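Local coordinates for protein gamma-glutamyltranspeptidase (Streptomyces lincolnensis, PDB 6J3A) that is an LmbA-like gamma-glutamyltranspeptidase homologue of the N-terminal-nucleophile (Ntn) hydrolase clan, probably acting on gamma-glutamyl or related substrates, at residues Leu119-Lys125 with Arg205-Glu210; Leu196-Ala200 with Ala211-Val215; Gly33-Tyr37 with Asp428-Val434. One frame throughout, in Å; residues are numbered along the deposited sequence.

Overall arrangement
The three contacts run outward from the end of a beta hairpin in the Ntn-type core into a bundle of helices. Contact 3 sets the start of helix 36-50 on the turn between strands 424-428 and 433-436. Contact 1, its centre about 15 Å away, joins the end of helix 111-122 to helix 205-217; H122 O probably hydrogen-bonds N35 ND2 of contact 3. Contact 2, centred about 12 Å from contact 1, packs helix 205-217 against helix 186-200. The shared helix 205-217 thus ties the outer helices, through helix 111-122, to the core hairpin. Contacts 1 and 2 interleave along the chain, and both fall inside the long loop closed by contact 3.

Contact 1 of 3, residues Leu119-Lys125 with Arg205-Glu210; sequences LRDHGTK and REAQIE
R120 and E210 carry the charged link across this helix-helix contact: NH1 of R120 meets OE1 of E210 at 2.7 Å, on the syn side but 28° out of the carboxylate plane. A salt-bridge network grows from it, since R120 NE also reaches D121 OD1 at 3.0 Å, coming from above that carboxylate. The guanidinium is thus held between an acid of its own helix, 111-122, and one of helix 205-217, where R213 binds the other oxygen of E210. R205 sends a second guanidinium to backbone carbonyls at the end of helix 111-122 and in the loop after it. NH2 points at L119 O with a good angle, although the modelled separation is too short to be trusted; R120 O and K125 O receive weak bonds at the group's edge. The firmer hold is the salt bridge to E206, whose OE1 lies 2.7 Å from R205 NH1 and nearly in the guanidinium plane; the charge of R205 probably offsets the negative end of the helix dipole. The packing lies behind. I209 lays CD1 over the centre of one R205 face, 4.0 Å above the plane, and with chi1 -69° its CG2 stands anti to the backbone N and meets R120 CB at 3.8 Å. L119 crosses I209 at about a right angle, its CG 3.6 Å from I209 CD1.

Contact 2 of 3, residues Leu196-Ala200 with Ala211-Val215; sequences LAEVA and AAREV
E198 brings the one flat group that touches across this contact, a carboxylate, and V215 lies over one of its faces: methyl CG2 of V215 comes nearest to OE1 of E198, at 3.6 Å. The two side chains come from opposite directions, the acid on an extended chain beyond CG. F220 of helix 220-229 touches both of them, while OE2 of E198 has a long, weak ion pair with R194. The rest of the contact is aliphatic and gathers round V199. Its CG1, beside the backbone N at chi1 -55°, enters a notch on the other helix formed by A211, A212 and V215. That methyl comes within 3.5 Å of A212 N, close to the backbone itself, and rests 3.9 Å from A211 CB and 4.0 Å from A212 CB. V215 CG2, which also meets the acid, closes the notch at 4.1 Å from V199 CG1. The two segments belong to helices 186-200 and 205-217, consecutive in the chain and joined by a short link into an alpha-helical hairpin; their short axes pass 9.6 Å apart at 135°. Small alanines let V199 approach the backbone of helix 205-217 so nearly. On the neighbouring side L127 of helix 127-140 lies against both L196 and A212. Near the link, Q208 NE2 hydrogen-bonds to A200 O.

Contact 3 of 3, residues Gly33-Tyr37 with Asp428-Val434; sequences GGNAY and DRWGNMV
A36 and D428 make the central bond: A36 N donates to D428 OD2 at 2.9 Å, on the anti side of the carboxylate and 27° out of its plane. A second bond runs from Y37 OH to M433 O at 3.0 Å, arriving above the carbonyl plane and not along a lone pair. The Y37 ring, with CG beside the backbone N (chi1 -50°), slides past V434, CE1 lying 3.7 Å from V434 CB, and crosses N432 at about a right angle. A36 CB faces N432 O at 3.8 Å. At the outer end the W430 ring turns its edge to the glycine loop, CZ3 being 3.7 Å from G34 O, while R429 CG covers the centre of one indole face. Several bonds position these groups. N432 ND2 takes the syn lone pair of D428 OD2 at 2.9 Å and its own N reaches OD1, so the carboxylate is gripped from both segments; N432 OD1 in turn accepts from A68 N. N35, at the N-cap, accepts from Y37 N through OD1 at 2.8 Å, and its ND2 is held by H122 O. The negative D428, set at the first turn of helix 36-50, probably adds to the favourable electrostatics there. D428 to G431 is a type I turn with G431 at positive phi, consistent with a G1-bulge hairpin, here packed under a helix as in the layered alpha-beta sandwich of Ntn hydrolases.

Contact 1 of 3, residues Leu119-Lys125 with Arg205-Glu210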
loop_
_atom_site.group_PDB
_atom_site.type_symbol
_atom_site.label_atom_id
_atom_site.label_comp_id
_atom_site.label_asym_id
_atom_site.label_seq_id
_atom_site.Cartn_x
_atom_site.Cartn_y
_atom_site.Cartn_z
ATOM N N LEU A 119 9.813 25.020 0.068
ATOM C CA LEU A 119 11.111 24.552 -0.385
ATOM C C LEU A 119 12.245 25.482 0.063
ATOM O O LEU A 119 13.270 25.024 0.536
ATOM C CB LEU A 119 11.119 24.392 -1.913
ATOM C CG LEU A 119 12.221 23.529 -2.547
ATOM C CD1 LEU A 119 12.226 22.111 -1.993
ATOM C CD2 LEU A 119 12.064 23.480 -4.057
ATOM N N ARG A 120 12.040 26.783 -0.052
ATOM C CA ARG A 120 13.092 27.753 0.240
ATOM C C ARG A 120 13.432 27.822 1.726
ATOM O O ARG A 120 14.611 27.869 2.093
ATOM C CB ARG A 120 12.679 29.138 -0.253
ATOM C CG ARG A 120 13.791 30.178 -0.185
ATOM C CD ARG A 120 13.256 31.590 -0.276
ATOM N NE ARG A 120 12.360 31.903 0.839
ATOM C CZ ARG A 120 11.888 33.112 1.139
ATOM N NH1 ARG A 120 12.211 34.181 0.415
ATOM N NH2 ARG A 120 11.081 33.252 2.186
ATOM N N ASP A 121 12.397 27.852 2.563
ATOM C CA ASP A 121 12.555 28.025 4.013
ATOM C C ASP A 121 12.837 26.720 4.762
ATOM O O ASP A 121 13.700 26.696 5.640
ATOM C CB ASP A 121 11.320 28.716 4.617
ATOM C CG ASP A 121 11.194 30.178 4.198
ATOM O OD1 ASP A 121 12.096 30.709 3.524
ATOM O OD2 ASP A 121 10.182 30.809 4.548
ATOM N N HIS A 122 12.122 25.651 4.416
ATOM C CA HIS A 122 12.182 24.387 5.178
ATOM C C HIS A 122 12.745 23.163 4.450
ATOM O O HIS A 122 12.955 22.123 5.069
ATOM C CB HIS A 122 10.791 24.074 5.713
ATOM C CG HIS A 122 10.231 25.166 6.561
ATOM N ND1 HIS A 122 10.477 25.252 7.913
ATOM C CD2 HIS A 122 9.476 26.245 6.245
ATOM C CE1 HIS A 122 9.881 26.327 8.398
ATOM N NE2 HIS A 122 9.265 26.945 7.407
ATOM N N GLY A 123 13.000 23.288 3.154
ATOM C CA GLY A 123 13.583 22.212 2.374
ATOM C C GLY A 123 15.098 22.300 2.306
ATOM O O GLY A 123 15.703 23.285 2.735
ATOM N N THR A 124 15.686 21.257 1.728
ATOM C CA THR A 124 17.138 21.112 1.543
ATOM C C THR A 124 17.587 20.832 0.101
ATOM O O THR A 124 18.782 20.957 -0.205
ATOM C CB THR A 124 17.667 19.962 2.416
ATOM O OG1 THR A 124 17.089 18.719 1.991
ATOM C CG2 THR A 124 17.320 20.207 3.874
ATOM N N LYS A 125 16.641 20.465 -0.771
ATOM C CA LYS A 125 16.937 20.075 -2.150
ATOM C C LYS A 125 16.645 21.195 -3.155
ATOM O O LYS A 125 15.799 22.058 -2.889
ATOM C CB LYS A 125 16.136 18.827 -2.526
ATOM C CG LYS A 125 16.510 17.612 -1.693
ATOM C CD LYS A 125 16.057 16.297 -2.323
ATOM C CE LYS A 125 17.205 15.575 -3.011
ATOM N NZ LYS A 125 18.143 14.971 -2.016
ATOM N N ARG A 205 21.045 27.602 -4.164
ATOM C CA ARG A 205 19.777 26.883 -4.072
ATOM C C ARG A 205 18.549 27.776 -3.771
ATOM O O ARG A 205 17.515 27.657 -4.435
ATOM C CB ARG A 205 19.944 25.788 -3.017
ATOM C CG ARG A 205 18.703 24.983 -2.690
ATOM C CD ARG A 205 18.704 24.542 -1.238
ATOM N NE ARG A 205 17.411 23.939 -0.975
ATOM C CZ ARG A 205 16.391 24.468 -0.296
ATOM N NH1 ARG A 205 16.457 25.653 0.316
ATOM N NH2 ARG A 205 15.272 23.756 -0.218
ATOM N N GLU A 206 18.676 28.658 -2.782
ATOM C CA GLU A 206 17.572 29.544 -2.361
ATOM C C GLU A 206 17.262 30.610 -3.411
ATOM O O GLU A 206 16.109 31.002 -3.580
ATOM C CB GLU A 206 17.883 30.243 -1.022
ATOM C CG GLU A 206 17.742 29.376 0.231
ATOM C CD GLU A 206 18.881 28.375 0.432
ATOM O OE1 GLU A 206 18.600 27.231 0.855
ATOM O OE2 GLU A 206 20.060 28.715 0.177
ATOM N N ALA A 207 18.300 31.081 -4.099
ATOM C CA ALA A 207 18.144 32.102 -5.130
ATOM C C ALA A 207 17.384 31.558 -6.331
ATOM O O ALA A 207 16.645 32.304 -6.984
ATOM C CB ALA A 207 19.500 32.642 -5.564
ATOM N N GLN A 208 17.582 30.267 -6.613
ATOM C CA GLN A 208 16.930 29.588 -7.737
ATOM C C GLN A 208 15.432 29.513 -7.535
ATOM O O GLN A 208 14.659 29.737 -8.470
ATOM C CB GLN A 208 17.465 28.167 -7.901
ATOM C CG GLN A 208 18.935 28.098 -8.280
ATOM C CD GLN A 208 19.411 26.692 -8.596
ATOM O OE1 GLN A 208 19.130 25.742 -7.865
ATOM N NE2 GLN A 208 20.144 26.557 -9.688
ATOM N N ILE A 209 15.041 29.177 -6.309
ATOM C CA ILE A 209 13.639 29.117 -5.911
ATOM C C ILE A 209 13.017 30.514 -5.947
ATOM O O ILE A 209 11.916 30.689 -6.450
ATOM C CB ILE A 209 13.493 28.454 -4.519
ATOM C CG1 ILE A 209 13.839 26.962 -4.611
ATOM C CG2 ILE A 209 12.080 28.577 -3.979
ATOM C CD1 ILE A 209 14.320 26.361 -3.308
ATOM N N GLU A 210 13.734 31.501 -5.423
ATOM C CA GLU A 210 13.277 32.895 -5.431
ATOM C C GLU A 210 13.122 33.445 -6.855
ATOM O O GLU A 210 12.155 34.155 -7.147
ATOM C CB GLU A 210 14.238 33.771 -4.619
ATOM C CG GLU A 210 13.670 35.121 -4.202
ATOM C CD GLU A 210 12.509 35.010 -3.231
ATOM O OE1 GLU A 210 12.603 34.233 -2.256
ATOM O OE2 GLU A 210 11.494 35.710 -3.442
#

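Contact 2 of 3, residues Leu196-Ala200 with Ala211-Val215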
loop_
_atom_site.group_PDB
_atom_site.type_symbol
_atom_site.label_atom_id
_atom_site.label_comp_id
_atom_site.label_asym_id
_atom_site.label_seq_id
_atom_site.Cartn_x
_atom_site.Cartn_y
_atom_site.Cartn_z
ATOM N N LEU A 196 12.911 25.789 -15.010
ATOM C CA LEU A 196 14.195 25.331 -14.495
ATOM C C LEU A 196 15.388 25.874 -15.269
ATOM O O LEU A 196 16.381 26.275 -14.669
ATOM C CB LEU A 196 14.258 23.812 -14.519
ATOM C CG LEU A 196 13.357 23.060 -13.548
ATOM C CD1 LEU A 196 13.412 21.580 -13.900
ATOM C CD2 LEU A 196 13.790 23.286 -12.108
ATOM N N ALA A 197 15.298 25.865 -16.596
ATOM C CA ALA A 197 16.392 26.362 -17.434
ATOM C C ALA A 197 16.748 27.804 -17.069
ATOM O O ALA A 197 17.916 28.116 -16.805
ATOM C CB ALA A 197 16.039 26.260 -18.912
ATOM N N GLU A 198 15.730 28.663 -17.003
ATOM C CA GLU A 198 15.959 30.088 -16.768
ATOM C C GLU A 198 16.090 30.513 -15.307
ATOM O O GLU A 198 16.193 31.702 -15.037
ATOM C CB GLU A 198 14.922 30.952 -17.497
ATOM C CG GLU A 198 13.496 30.891 -16.982
ATOM C CD GLU A 198 12.667 32.050 -17.517
ATOM O OE1 GLU A 198 12.858 33.195 -17.035
ATOM O OE2 GLU A 198 11.839 31.818 -18.428
ATOM N N VAL A 199 16.090 29.569 -14.371
ATOM C CA VAL A 199 16.526 29.865 -12.994
ATOM C C VAL A 199 17.848 29.180 -12.615
ATOM O O VAL A 199 18.388 29.446 -11.540
ATOM C CB VAL A 199 15.439 29.531 -11.933
ATOM C CG1 VAL A 199 14.128 30.239 -12.258
ATOM C CG2 VAL A 199 15.232 28.025 -11.789
ATOM N N ALA A 200 18.368 28.316 -13.482
ATOM C CA ALA A 200 19.558 27.519 -13.168
ATOM C C ALA A 200 20.776 28.394 -12.891
ATOM O O ALA A 200 21.557 28.112 -11.986
ATOM C CB ALA A 200 19.854 26.545 -14.299
ATOM N N ALA A 211 14.071 33.114 -7.734
ATOM C CA ALA A 211 13.965 33.453 -9.169
ATOM C C ALA A 211 12.768 32.777 -9.831
ATOM O O ALA A 211 12.085 33.390 -10.648
ATOM C CB ALA A 211 15.236 33.083 -9.908
ATOM N N ALA A 212 12.524 31.518 -9.472
ATOM C CA ALA A 212 11.338 30.781 -9.925
ATOM C C ALA A 212 10.022 31.409 -9.460
ATOM O O ALA A 212 9.023 31.374 -10.180
ATOM C CB ALA A 212 11.410 29.339 -9.462
ATOM N N ARG A 213 10.018 31.964 -8.251
ATOM C CA ARG A 213 8.844 32.669 -7.748
ATOM C C ARG A 213 8.506 33.853 -8.653
ATOM O O ARG A 213 7.341 34.103 -8.936
ATOM C CB ARG A 213 9.064 33.160 -6.323
ATOM C CG ARG A 213 9.289 32.060 -5.304
ATOM C CD ARG A 213 9.544 32.666 -3.943
ATOM N NE ARG A 213 8.325 33.241 -3.384
ATOM C CZ ARG A 213 8.275 34.080 -2.353
ATOM N NH1 ARG A 213 9.386 34.484 -1.736
ATOM N NH2 ARG A 213 7.097 34.531 -1.935
ATOM N N GLU A 214 9.542 34.549 -9.112
ATOM C CA GLU A 214 9.392 35.695 -10.004
ATOM C C GLU A 214 9.024 35.333 -11.438
ATOM O O GLU A 214 8.357 36.118 -12.117
ATOM C CB GLU A 214 10.665 36.539 -9.991
ATOM C CG GLU A 214 10.941 37.190 -8.640
ATOM C CD GLU A 214 9.820 38.111 -8.161
ATOM O OE1 GLU A 214 9.613 38.184 -6.929
ATOM O OE2 GLU A 214 9.144 38.752 -9.005
ATOM N N VAL A 215 9.460 34.166 -11.901
ATOM C CA VAL A 215 9.034 33.648 -13.203
ATOM C C VAL A 215 7.527 33.361 -13.216
ATOM O O VAL A 215 6.841 33.688 -14.185
ATOM C CB VAL A 215 9.840 32.398 -13.597
ATOM C CG1 VAL A 215 9.257 31.722 -14.831
ATOM C CG2 VAL A 215 11.286 32.793 -13.865
#

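Contact 3 of 3, residues Gly33-Tyr37 with Asp428-Val434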
loop_
_atom_site.group_PDB
_atom_site.type_symbol
_atom_site.label_atom_id
_atom_site.label_comp_id
_atom_site.label_asym_id
_atom_site.label_seq_id
_atom_site.Cartn_x
_atom_site.Cartn_y
_atom_site.Cartn_z
ATOM N N GLY A 33 17.656 11.392 0.778
ATOM C CA GLY A 33 18.203 12.232 1.844
ATOM C C GLY A 33 17.459 13.532 2.079
ATOM O O GLY A 33 17.897 14.355 2.871
ATOM N N GLY A 34 16.331 13.726 1.407
ATOM C CA GLY A 34 15.538 14.937 1.593
ATOM C C GLY A 34 14.681 14.828 2.836
ATOM O O GLY A 34 14.644 13.776 3.472
ATOM N N ASN A 35 13.992 15.919 3.170
ATOM C CA ASN A 35 13.151 15.983 4.370
ATOM C C ASN A 35 11.679 15.967 3.988
ATOM O O ASN A 35 11.359 15.870 2.809
ATOM C CB ASN A 35 13.546 17.184 5.257
ATOM C CG ASN A 35 13.247 18.533 4.628
ATOM O OD1 ASN A 35 12.295 18.698 3.872
ATOM N ND2 ASN A 35 14.063 19.519 4.967
ATOM N N ALA A 36 10.790 16.056 4.977
ATOM C CA ALA A 36 9.340 15.971 4.740
ATOM C C ALA A 36 8.824 17.056 3.799
ATOM O O ALA A 36 7.846 16.858 3.079
ATOM C CB ALA A 36 8.577 16.020 6.058
ATOM N N TYR A 37 9.503 18.196 3.814
ATOM C CA TYR A 37 9.106 19.358 3.033
ATOM C C TYR A 37 9.558 19.196 1.587
ATOM O O TYR A 37 8.737 19.351 0.683
ATOM C CB TYR A 37 9.595 20.652 3.713
ATOM C CG TYR A 37 9.196 20.633 5.177
ATOM C CD1 TYR A 37 7.855 20.536 5.551
ATOM C CD2 TYR A 37 10.154 20.588 6.184
ATOM C CE1 TYR A 37 7.483 20.452 6.884
ATOM C CE2 TYR A 37 9.789 20.507 7.520
ATOM C CZ TYR A 37 8.451 20.436 7.862
ATOM O OH TYR A 37 8.090 20.360 9.187
ATOM N N ASP A 428 9.139 12.594 8.428
ATOM C CA ASP A 428 10.495 12.126 8.090
ATOM C C ASP A 428 11.249 11.571 9.319
ATOM O O ASP A 428 10.719 11.569 10.440
ATOM C CB ASP A 428 11.284 13.228 7.359
ATOM C CG ASP A 428 11.533 14.462 8.213
ATOM O OD1 ASP A 428 11.430 14.400 9.454
ATOM O OD2 ASP A 428 11.843 15.517 7.630
ATOM N N ARG A 429 12.478 11.104 9.088
ATOM C CA ARG A 429 13.314 10.460 10.116
ATOM C C ARG A 429 13.687 11.389 11.281
ATOM O O ARG A 429 13.957 10.925 12.393
ATOM C CB ARG A 429 14.584 9.864 9.482
ATOM C CG ARG A 429 15.632 10.887 9.067
ATOM C CD ARG A 429 16.745 10.287 8.224
ATOM N NE ARG A 429 17.492 9.245 8.929
ATOM C CZ ARG A 429 18.610 8.670 8.481
ATOM N NH1 ARG A 429 19.198 7.717 9.206
ATOM N NH2 ARG A 429 19.148 9.032 7.315
ATOM N N TRP A 430 13.702 12.693 11.011
ATOM C CA TRP A 430 13.924 13.698 12.041
ATOM C C TRP A 430 12.649 14.070 12.801
ATOM O O TRP A 430 12.717 14.792 13.784
ATOM C CB TRP A 430 14.555 14.949 11.435
ATOM C CG TRP A 430 15.820 14.661 10.736
ATOM C CD1 TRP A 430 17.059 14.568 11.291
ATOM C CD2 TRP A 430 15.982 14.415 9.337
ATOM N NE1 TRP A 430 17.988 14.275 10.325
ATOM C CE2 TRP A 430 17.357 14.182 9.112
ATOM C CE3 TRP A 430 15.101 14.375 8.248
ATOM C CZ2 TRP A 430 17.875 13.914 7.836
ATOM C CZ3 TRP A 430 15.609 14.101 6.981
ATOM C CH2 TRP A 430 16.989 13.878 6.785
ATOM N N GLY A 431 11.498 13.580 12.358
ATOM C CA GLY A 431 10.228 13.865 13.023
ATOM C C GLY A 431 9.465 15.078 12.511
ATOM O O GLY A 431 8.405 15.401 13.043
ATOM N N ASN A 432 9.980 15.751 11.479
ATOM C CA ASN A 432 9.258 16.866 10.843
ATOM C C ASN A 432 7.959 16.302 10.262
ATOM O O ASN A 432 7.949 15.186 9.746
ATOM C CB ASN A 432 10.087 17.500 9.720
ATOM C CG ASN A 432 11.438 18.035 10.192
ATOM O OD1 ASN A 432 11.505 18.790 11.151
ATOM N ND2 ASN A 432 12.515 17.653 9.504
ATOM N N MET A 433 6.868 17.044 10.373
ATOM C CA MET A 433 5.615 16.647 9.738
ATOM C C MET A 433 5.100 17.757 8.855
ATOM O O MET A 433 5.449 18.932 9.044
ATOM C CB MET A 433 4.547 16.303 10.763
ATOM C CG MET A 433 4.999 15.282 11.782
ATOM S SD MET A 433 3.706 14.940 12.982
ATOM C CE MET A 433 2.874 13.607 12.151
ATOM N N VAL A 434 4.265 17.362 7.897
ATOM C CA VAL A 434 3.596 18.288 6.986
ATOM C C VAL A 434 2.233 17.696 6.567
ATOM O O VAL A 434 2.100 16.489 6.412
ATOM C CB VAL A 434 4.510 18.629 5.787
ATOM C CG1 VAL A 434 4.689 17.443 4.857
ATOM C CG2 VAL A 434 3.997 19.838 5.039
#